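Local coordinates for protein rifamycin polyketide synthase (Amycolatopsis mediterranei, PDB 4LN9) that probably removes water from the beta-hydroxyacyl polyketide intermediate as the dehydratase domain of the terminal module of the rifamycin synthase, at residues 111-121 and 133-141; 35-43 and 55-66. All blocks are in the same frame, centred on the assembly; numbering follows the deposited sequence.

In the fold
Contact 2 closes first along the chain, pairing strand 41-47 with strand 52-59 as a hairpin; contact 1 follows in series and pairs strand 116-122 with strand 131-139 as a second hairpin. Their centres lie about 10 Å apart, on the same side of the chain's centre. Strands 52-59 and 116-122 are neighbours, so the two hairpins join into one run of antiparallel strands, with probable hydrogen bonds from V118 N to S57 O and from V116 N to L59 O. This run belongs to a double hotdog fold, whose helix 80-93 packs against both contacts. Both also touch the second subunit, so the same strands serve the core and the dimer.

Contact 1 (111-121 and 133-141); sequences PRRGGVRVQVA and VDVFSLRED
A121 and D134 begin a regular antiparallel pairing in which each hydrogen-bonded pair is joined by two backbone bonds; R117 with L138 and Q119 with F136 repeat it. F136 N to Q119 O, at 2.8 Å and 171°, is nearly straight and lies in the carbonyl plane, whereas R117 N approaches L138 O from 40° above the L138 carbonyl plane. Packing is close along the face carrying V116, V118, V120, V135 and S137. With CG1 of V120 and CG2 of V133 each anti to its own backbone N, the two side chains run alongside each other in the same direction, and these methyls meet at 3.8 Å. V120 CG1 also touches V135 CG2 at 4.2 Å, and V116 CG2 rests on S137 CB at 3.7 Å. On the other face, A121 CB comes to the edge of the F136 ring, 4.2 Å from CE2. Toward the loop before V116 and the strand end at R139 the contact is looser, and E140 is exposed to solvent, though G115 is buried. Here P111 CB lies over one face of the R139 guanidinium, 4.4 Å from NH1, and E140, its chain extended past CG, accepts a weak bond from G115 N to OE2 (3.1 Å, 135°). That carboxylate also forms a salt bridge with R58. The polar ends of Q119 and D134 bond to Q46 and Q49 of the second subunit, D134 also to T150, and S137 OG to H148. The hairpin thus sits between strands 52-59 and 146-154, packed on helix 80-93 through V120 and V135.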
loop_
_atom_site.group_PDB
_atom_site.type_symbol
_atom_site.label_atom_id
_atom_site.label_comp_id
_atom_site.label_asym_id
_atom_site.label_seq_id
_atom_site.Cartn_x
_atom_site.Cartn_y
_atom_site.Cartn_z
ATOM N N PRO A 111 17.940 -12.705 -3.953
ATOM C CA PRO A 111 18.103 -14.013 -4.589
ATOM C C PRO A 111 18.844 -13.918 -5.923
ATOM O O PRO A 111 18.576 -13.013 -6.713
ATOM C CB PRO A 111 16.660 -14.475 -4.813
ATOM C CG PRO A 111 15.864 -13.216 -4.884
ATOM C CD PRO A 111 16.537 -12.255 -3.947
ATOM N N ARG A 112 19.763 -14.848 -6.171
ATOM C CA ARG A 112 20.585 -14.801 -7.380
ATOM C C ARG A 112 19.762 -14.975 -8.658
ATOM O O ARG A 112 20.137 -14.457 -9.710
ATOM C CB ARG A 112 21.721 -15.830 -7.323
ATOM C CG ARG A 112 22.824 -15.617 -8.355
ATOM C CD ARG A 112 23.558 -14.294 -8.156
ATOM N NE ARG A 112 24.582 -14.374 -7.114
ATOM C CZ ARG A 112 25.585 -13.510 -6.979
ATOM N NH1 ARG A 112 25.744 -12.529 -7.857
ATOM N NH2 ARG A 112 26.438 -13.635 -5.969
ATOM N N ARG A 113 18.587 -15.588 -8.543
ATOM C CA ARG A 113 17.554 -15.417 -9.562
ATOM C C ARG A 113 16.156 -15.199 -8.992
ATOM O O ARG A 113 15.858 -15.610 -7.871
ATOM C CB ARG A 113 17.569 -16.563 -10.586
ATOM C CG ARG A 113 17.399 -17.964 -10.015
ATOM C CD ARG A 113 17.604 -19.028 -11.088
ATOM N NE ARG A 113 16.347 -19.445 -11.709
ATOM C CZ ARG A 113 15.979 -19.127 -12.947
ATOM N NH1 ARG A 113 16.756 -18.354 -13.694
ATOM N NH2 ARG A 113 14.821 -19.557 -13.429
ATOM N N GLY A 114 15.340 -14.452 -9.730
ATOM C CA GLY A 114 14.006 -14.090 -9.270
ATOM C C GLY A 114 13.984 -12.732 -8.597
ATOM O O GLY A 114 14.915 -11.940 -8.747
ATOM N N GLY A 115 12.907 -12.456 -7.869
ATOM C CA GLY A 115 12.769 -11.190 -7.161
ATOM C C GLY A 115 12.447 -11.394 -5.695
ATOM O O GLY A 115 12.136 -12.506 -5.269
ATOM N N VAL A 116 12.621 -10.340 -4.904
ATOM C CA VAL A 116 12.079 -10.315 -3.555
ATOM C C VAL A 116 11.256 -9.052 -3.345
ATOM O O VAL A 116 11.616 -7.979 -3.829
ATOM C CB VAL A 116 13.191 -10.401 -2.490
ATOM C CG1 VAL A 116 14.173 -9.250 -2.646
ATOM C CG2 VAL A 116 12.592 -10.419 -1.093
ATOM N N ARG A 117 10.042 -9.238 -2.833
ATOM C CA ARG A 117 9.146 -8.116 -2.600
ATOM C C ARG A 117 9.576 -7.413 -1.320
ATOM O O ARG A 117 9.958 -8.068 -0.352
ATOM C CB ARG A 117 7.707 -8.618 -2.467
ATOM C CG ARG A 117 6.680 -7.517 -2.265
ATOM C CD ARG A 117 5.264 -8.069 -2.306
ATOM N NE ARG A 117 4.849 -8.405 -3.664
ATOM C CZ ARG A 117 3.781 -9.138 -3.957
ATOM N NH1 ARG A 117 3.031 -9.636 -2.985
ATOM N NH2 ARG A 117 3.477 -9.395 -5.223
ATOM N N VAL A 118 9.679 -6.087 -1.370
ATOM C CA VAL A 118 10.112 -5.326 -0.201
ATOM C C VAL A 118 9.061 -4.315 0.230
ATOM O O VAL A 118 8.333 -3.768 -0.597
ATOM C CB VAL A 118 11.450 -4.599 -0.444
ATOM C CG1 VAL A 118 11.840 -3.787 0.782
ATOM C CG2 VAL A 118 12.539 -5.602 -0.793
ATOM N N GLN A 119 8.936 -4.120 1.535
ATOM C CA GLN A 119 7.973 -3.164 2.038
ATOM C C GLN A 119 8.550 -2.310 3.155
ATOM O O GLN A 119 9.178 -2.823 4.080
ATOM C CB GLN A 119 6.707 -3.873 2.506
ATOM C CG GLN A 119 5.556 -2.919 2.763
ATOM C CD GLN A 119 4.291 -3.640 3.169
ATOM O OE1 GLN A 119 3.822 -3.503 4.298
ATOM N NE2 GLN A 119 3.696 -4.368 2.229
ATOM N N VAL A 120 8.372 -0.998 3.042
ATOM C CA VAL A 120 8.704 -0.100 4.135
ATOM C C VAL A 120 7.432 0.456 4.744
ATOM O O VAL A 120 6.646 1.118 4.066
ATOM C CB VAL A 120 9.592 1.066 3.666
ATOM C CG1 VAL A 120 10.158 1.816 4.862
ATOM C CG2 VAL A 120 10.712 0.550 2.775
ATOM N N ALA A 121 7.186 0.104 6.000
ATOM C CA ALA A 121 5.957 0.503 6.666
ATOM C C ALA A 121 6.212 1.603 7.687
ATOM O O ALA A 121 6.939 1.408 8.661
ATOM C CB ALA A 121 5.288 -0.696 7.320
ATOM N N VAL A 133 9.005 2.790 12.004
ATOM C CA VAL A 133 9.291 2.321 10.657
ATOM C C VAL A 133 9.778 0.874 10.708
ATOM O O VAL A 133 10.429 0.471 11.674
ATOM C CB VAL A 133 10.335 3.216 9.953
ATOM C CG1 VAL A 133 11.633 3.252 10.745
ATOM C CG2 VAL A 133 10.580 2.739 8.531
ATOM N N ASP A 134 9.216 0.041 9.833
ATOM C CA ASP A 134 9.630 -1.357 9.742
ATOM C C ASP A 134 9.922 -1.699 8.289
ATOM O O ASP A 134 9.261 -1.190 7.385
ATOM C CB ASP A 134 8.530 -2.277 10.281
ATOM C CG ASP A 134 8.342 -2.151 11.782
ATOM O OD1 ASP A 134 9.082 -2.821 12.535
ATOM O OD2 ASP A 134 7.386 -1.465 12.204
ATOM N N VAL A 135 10.935 -2.529 8.059
ATOM C CA VAL A 135 11.231 -2.998 6.709
ATOM C C VAL A 135 11.023 -4.504 6.591
ATOM O O VAL A 135 11.540 -5.273 7.400
ATOM C CB VAL A 135 12.668 -2.635 6.283
ATOM C CG1 VAL A 135 12.975 -3.209 4.908
ATOM C CG2 VAL A 135 12.856 -1.125 6.288
ATOM N N PHE A 136 10.166 -4.906 5.655
ATOM C CA PHE A 136 9.828 -6.316 5.471
ATOM C C PHE A 136 10.237 -6.786 4.081
ATOM O O PHE A 136 10.163 -6.018 3.119
ATOM C CB PHE A 136 8.325 -6.544 5.652
ATOM C CG PHE A 136 7.799 -6.102 6.985
ATOM C CD1 PHE A 136 7.905 -6.927 8.094
ATOM C CD2 PHE A 136 7.061 -4.935 7.096
ATOM C CE1 PHE A 136 7.396 -6.533 9.319
ATOM C CE2 PHE A 136 6.516 -4.552 8.307
ATOM C CZ PHE A 136 6.706 -5.340 9.427
ATOM N N SER A 137 10.366 -8.103 3.938
ATOM C CA SER A 137 10.502 -8.713 2.623
ATOM C C SER A 137 9.713 -10.012 2.492
ATOM O O SER A 137 9.505 -10.734 3.469
ATOM C CB SER A 137 11.976 -8.950 2.287
ATOM O OG SER A 137 12.503 -10.027 3.040
ATOM N N LEU A 138 9.313 -10.312 1.260
ATOM C CA LEU A 138 8.618 -11.549 0.927
ATOM C C LEU A 138 9.233 -12.151 -0.332
ATOM O O LEU A 138 9.071 -11.614 -1.429
ATOM C CB LEU A 138 7.132 -11.269 0.680
ATOM C CG LEU A 138 6.254 -12.484 0.365
ATOM C CD1 LEU A 138 6.205 -13.429 1.556
ATOM C CD2 LEU A 138 4.853 -12.049 -0.039
ATOM N N ARG A 139 10.014 -13.212 -0.153
ATOM C CA ARG A 139 10.584 -13.953 -1.274
ATOM C C ARG A 139 9.489 -14.614 -2.110
ATOM O O ARG A 139 8.470 -15.051 -1.576
ATOM C CB ARG A 139 11.561 -15.014 -0.761
ATOM C CG ARG A 139 12.770 -14.445 -0.032
ATOM C CD ARG A 139 13.958 -14.291 -0.967
ATOM N NE ARG A 139 15.225 -14.545 -0.287
ATOM C CZ ARG A 139 15.918 -15.674 -0.395
ATOM N NH1 ARG A 139 15.496 -16.641 -1.199
ATOM N NH2 ARG A 139 17.039 -15.835 0.296
ATOM N N GLU A 140 9.712 -14.699 -3.419
ATOM C CA GLU A 140 8.733 -15.279 -4.339
ATOM C C GLU A 140 8.224 -16.635 -3.856
ATOM O O GLU A 140 7.061 -16.983 -4.064
ATOM C CB GLU A 140 9.336 -15.421 -5.738
ATOM C CG GLU A 140 9.328 -14.138 -6.552
ATOM C CD GLU A 140 9.853 -14.344 -7.959
ATOM O OE1 GLU A 140 10.111 -15.507 -8.336
ATOM O OE2 GLU A 140 10.015 -13.342 -8.686
ATOM N N ASP A 141 9.136 -17.441 -3.325
ATOM C CA ASP A 141 8.807 -18.780 -2.849
ATOM C C ASP A 141 8.011 -18.724 -1.545
ATOM O O ASP A 141 7.154 -19.571 -1.292
ATOM C CB ASP A 141 10.088 -19.591 -2.647
ATOM C CG ASP A 141 11.229 -18.752 -2.100
ATOM O OD1 ASP A 141 11.386 -18.698 -0.862
ATOM O OD2 ASP A 141 11.949 -18.125 -2.905
#

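Contact 2 (35-43 and 55-66); sequences GADHPLLGA and FTSRLSLRSHPW
G42 and A43 both turn their backbone N-H groups to T56 O, a classic beta bulge in the antiparallel pairing of 41-43 with 55-59. The bond from G42 N is 2.7 Å and lies in the carbonyl plane; that from A43 N is 3.0 Å, and T56 N returns a bond to A43 O. Next to T56, S57 can be followed outward. Its CB lies 3.2 Å from L40 O and also packs against L41 CA. At the tip, OG is anti to the backbone N (chi1 163°), which carries it toward the turn, where it donates to L40 O at 2.7 Å from 36° above the carbonyl plane. The preceding carbonyl has a weaker partner: H64 NE2 approaches P39 O at 3.1 Å with a bent 121° angle, the oxygen lying at the edge of the imidazole. Apolar groups pack beside these bonds. L40 CD2 meets W66 CZ2, the two side chains crossing at about a right angle, and also touches L59 CD2. L41 CD1 comes within 3.6 Å of F55 CD2, while A36 CB approaches the same ring at its edge. T56 OG1 hydrogen-bonds to L31 O of the second subunit, and helix 80-93 packs on L41 and F55. Chemically, the contact provides for two backbone carbonyls in particular: T56 O receives two N-H groups and L40 O a hydroxyl, while H64 holds P39 O only weakly, so the bulge and the turn are held by polar bonds beside a cluster of apolar side chains.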
loop_
_atom_site.group_PDB
_atom_site.type_symbol
_atom_site.label_atom_id
_atom_site.label_comp_id
_atom_site.label_asym_id
_atom_site.label_seq_id
_atom_site.Cartn_x
_atom_site.Cartn_y
_atom_site.Cartn_z
ATOM N N GLY A 35 3.947 7.094 -7.616
ATOM C CA GLY A 35 5.321 6.636 -7.832
ATOM C C GLY A 35 6.252 7.120 -6.736
ATOM O O GLY A 35 6.106 8.240 -6.247
ATOM N N ALA A 36 7.189 6.272 -6.322
ATOM C CA ALA A 36 8.116 6.631 -5.251
ATOM C C ALA A 36 9.239 7.539 -5.756
ATOM O O ALA A 36 9.919 8.198 -4.968
ATOM C CB ALA A 36 8.691 5.380 -4.603
ATOM N N ASP A 37 9.408 7.587 -7.076
ATOM C CA ASP A 37 10.536 8.278 -7.704
ATOM C C ASP A 37 11.864 8.015 -7.000
ATOM O O ASP A 37 12.548 8.946 -6.575
ATOM C CB ASP A 37 10.271 9.783 -7.794
ATOM C CG ASP A 37 11.203 10.483 -8.767
ATOM O OD1 ASP A 37 11.824 9.794 -9.604
ATOM O OD2 ASP A 37 11.299 11.728 -8.707
ATOM N N HIS A 38 12.271 6.747 -6.966
ATOM C CA HIS A 38 13.399 6.318 -6.145
ATOM C C HIS A 38 13.954 5.029 -6.692
ATOM O O HIS A 38 13.195 4.192 -7.177
ATOM C CB HIS A 38 12.936 6.117 -4.707
ATOM C CG HIS A 38 14.059 5.862 -3.735
ATOM N ND1 HIS A 38 14.627 4.653 -3.590
ATOM C CD2 HIS A 38 14.742 6.724 -2.881
ATOM C CE1 HIS A 38 15.604 4.726 -2.668
ATOM N NE2 HIS A 38 15.677 5.996 -2.239
ATOM N N PRO A 39 15.289 4.865 -6.676
ATOM C CA PRO A 39 15.851 3.742 -7.434
ATOM C C PRO A 39 15.616 2.372 -6.790
ATOM O O PRO A 39 15.866 1.350 -7.429
ATOM C CB PRO A 39 17.354 4.054 -7.485
ATOM C CG PRO A 39 17.475 5.504 -7.141
ATOM C CD PRO A 39 16.337 5.798 -6.212
ATOM N N LEU A 40 15.200 2.344 -5.526
ATOM C CA LEU A 40 14.989 1.072 -4.831
ATOM C C LEU A 40 13.523 0.800 -4.494
ATOM O O LEU A 40 13.211 -0.197 -3.844
ATOM C CB LEU A 40 15.832 0.995 -3.556
ATOM C CG LEU A 40 17.352 0.972 -3.728
ATOM C CD1 LEU A 40 18.042 1.090 -2.378
ATOM C CD2 LEU A 40 17.792 -0.291 -4.454
ATOM N N LEU A 41 12.672 1.793 -4.733
ATOM C CA LEU A 41 11.286 1.732 -4.283
ATOM C C LEU A 41 10.367 1.989 -5.465
ATOM O O LEU A 41 10.653 2.842 -6.306
ATOM C CB LEU A 41 11.026 2.779 -3.197
ATOM C CG LEU A 41 11.730 2.585 -1.852
ATOM C CD1 LEU A 41 11.466 3.770 -0.936
ATOM C CD2 LEU A 41 11.294 1.284 -1.193
ATOM N N GLY A 42 9.251 1.271 -5.515
ATOM C CA GLY A 42 8.356 1.339 -6.662
ATOM C C GLY A 42 7.200 2.294 -6.434
ATOM O O GLY A 42 6.948 3.181 -7.248
ATOM N N ALA A 43 6.438 2.057 -5.374
ATOM C CA ALA A 43 5.226 2.828 -5.149
ATOM C C ALA A 43 5.117 3.235 -3.689
ATOM O O ALA A 43 5.779 2.664 -2.826
ATOM C CB ALA A 43 4.003 2.031 -5.574
ATOM N N PHE A 55 5.570 2.002 1.538
ATOM C CA PHE A 55 6.327 1.930 0.301
ATOM C C PHE A 55 6.456 0.477 -0.127
ATOM O O PHE A 55 6.897 -0.362 0.660
ATOM C CB PHE A 55 7.722 2.515 0.513
ATOM C CG PHE A 55 7.748 4.012 0.558
ATOM C CD1 PHE A 55 7.390 4.690 1.710
ATOM C CD2 PHE A 55 8.065 4.743 -0.575
ATOM C CE1 PHE A 55 7.395 6.070 1.748
ATOM C CE2 PHE A 55 8.062 6.123 -0.548
ATOM C CZ PHE A 55 7.743 6.789 0.621
ATOM N N THR A 56 6.317 0.244 -1.429
ATOM C CA THR A 56 6.480 -1.091 -1.994
ATOM C C THR A 56 7.572 -1.130 -3.059
ATOM O O THR A 56 7.739 -0.183 -3.830
ATOM C CB THR A 56 5.169 -1.617 -2.610
ATOM O OG1 THR A 56 4.756 -0.748 -3.672
ATOM C CG2 THR A 56 4.072 -1.685 -1.559
ATOM N N SER A 57 8.210 -2.289 -3.178
ATOM C CA SER A 57 9.315 -2.481 -4.107
ATOM C C SER A 57 9.462 -3.957 -4.466
ATOM O O SER A 57 9.083 -4.837 -3.692
ATOM C CB SER A 57 10.615 -1.955 -3.496
ATOM O OG SER A 57 11.745 -2.457 -4.186
ATOM N N ARG A 58 10.018 -4.218 -5.644
ATOM C CA ARG A 58 10.517 -5.543 -5.992
ATOM C C ARG A 58 11.982 -5.450 -6.410
ATOM O O ARG A 58 12.305 -4.800 -7.404
ATOM C CB ARG A 58 9.693 -6.122 -7.146
ATOM C CG ARG A 58 10.175 -7.481 -7.623
ATOM C CD ARG A 58 9.431 -7.915 -8.873
ATOM N NE ARG A 58 9.800 -9.268 -9.274
ATOM C CZ ARG A 58 10.783 -9.552 -10.122
ATOM N NH1 ARG A 58 11.474 -8.575 -10.693
ATOM N NH2 ARG A 58 11.068 -10.815 -10.408
ATOM N N LEU A 59 12.865 -6.096 -5.657
ATOM C CA LEU A 59 14.290 -6.090 -5.982
ATOM C C LEU A 59 14.704 -7.393 -6.658
ATOM O O LEU A 59 14.287 -8.473 -6.244
ATOM C CB LEU A 59 15.123 -5.868 -4.720
ATOM C CG LEU A 59 14.757 -4.632 -3.896
ATOM C CD1 LEU A 59 15.661 -4.516 -2.679
ATOM C CD2 LEU A 59 14.837 -3.377 -4.753
ATOM N N SER A 60 15.514 -7.286 -7.706
ATOM C CA SER A 60 16.181 -8.453 -8.274
ATOM C C SER A 60 17.592 -8.080 -8.704
ATOM O O SER A 60 17.911 -6.899 -8.839
ATOM C CB SER A 60 15.396 -8.989 -9.473
ATOM O OG SER A 60 15.299 -8.015 -10.498
ATOM N N LEU A 61 18.429 -9.084 -8.937
ATOM C CA LEU A 61 19.759 -8.835 -9.469
ATOM C C LEU A 61 19.727 -8.394 -10.930
ATOM O O LEU A 61 20.597 -7.644 -11.371
ATOM C CB LEU A 61 20.659 -10.059 -9.289
ATOM C CG LEU A 61 21.140 -10.280 -7.851
ATOM C CD1 LEU A 61 22.280 -11.286 -7.808
ATOM C CD2 LEU A 61 21.556 -8.963 -7.213
ATOM N N ARG A 62 18.625 -8.688 -11.618
ATOM C CA ARG A 62 18.478 -8.253 -13.004
ATOM C C ARG A 62 17.937 -6.827 -13.131
ATOM O O ARG A 62 18.201 -6.144 -14.120
ATOM C CB ARG A 62 17.619 -9.238 -13.805
ATOM C CG ARG A 62 18.362 -10.498 -14.226
ATOM C CD ARG A 62 17.505 -11.383 -15.116
ATOM N NE ARG A 62 17.006 -10.665 -16.286
ATOM C CZ ARG A 62 17.683 -10.524 -17.422
ATOM N NH1 ARG A 62 18.885 -11.068 -17.552
ATOM N NH2 ARG A 62 17.155 -9.841 -18.429
ATOM N N SER A 63 17.211 -6.369 -12.117
ATOM C CA SER A 63 16.650 -5.022 -12.143
ATOM C C SER A 63 17.533 -4.056 -11.361
ATOM O O SER A 63 17.519 -2.849 -11.601
ATOM C CB SER A 63 15.229 -5.019 -11.577
ATOM O OG SER A 63 15.189 -5.624 -10.297
ATOM N N HIS A 64 18.320 -4.606 -10.443
ATOM C CA HIS A 64 19.221 -3.811 -9.620
ATOM C C HIS A 64 20.579 -4.457 -9.549
ATOM O O HIS A 64 20.973 -4.974 -8.503
ATOM C CB HIS A 64 18.632 -3.624 -8.223
ATOM C CG HIS A 64 17.270 -2.961 -8.220
ATOM N ND1 HIS A 64 16.121 -3.665 -8.255
ATOM C CD2 HIS A 64 16.908 -1.615 -8.263
ATOM C CE1 HIS A 64 15.076 -2.815 -8.305
ATOM N NE2 HIS A 64 15.559 -1.562 -8.304
ATOM N N PRO A 65 21.280 -4.512 -10.696
ATOM C CA PRO A 65 22.505 -5.298 -10.864
ATOM C C PRO A 65 23.579 -4.900 -9.855
ATOM O O PRO A 65 24.305 -5.758 -9.350
ATOM C CB PRO A 65 22.960 -4.939 -12.284
ATOM C CG PRO A 65 21.720 -4.492 -12.981
ATOM C CD PRO A 65 20.916 -3.788 -11.927
ATOM N N TRP A 66 23.558 -3.638 -9.446
ATOM C CA TRP A 66 24.603 -3.102 -8.588
ATOM C C TRP A 66 24.527 -3.626 -7.171
ATOM O O TRP A 66 25.549 -3.697 -6.481
ATOM C CB TRP A 66 24.567 -1.579 -8.623
ATOM C CG TRP A 66 23.411 -0.992 -7.860
ATOM C CD1 TRP A 66 22.192 -0.539 -8.359
ATOM C CD2 TRP A 66 23.358 -0.726 -6.425
ATOM N NE1 TRP A 66 21.406 -0.050 -7.348
ATOM C CE2 TRP A 66 22.051 -0.127 -6.162
ATOM C CE3 TRP A 66 24.224 -0.941 -5.367
ATOM C CZ2 TRP A 66 21.665 0.257 -4.893
ATOM C CZ3 TRP A 66 23.826 -0.545 -4.092
ATOM C CH2 TRP A 66 22.570 0.022 -3.859
#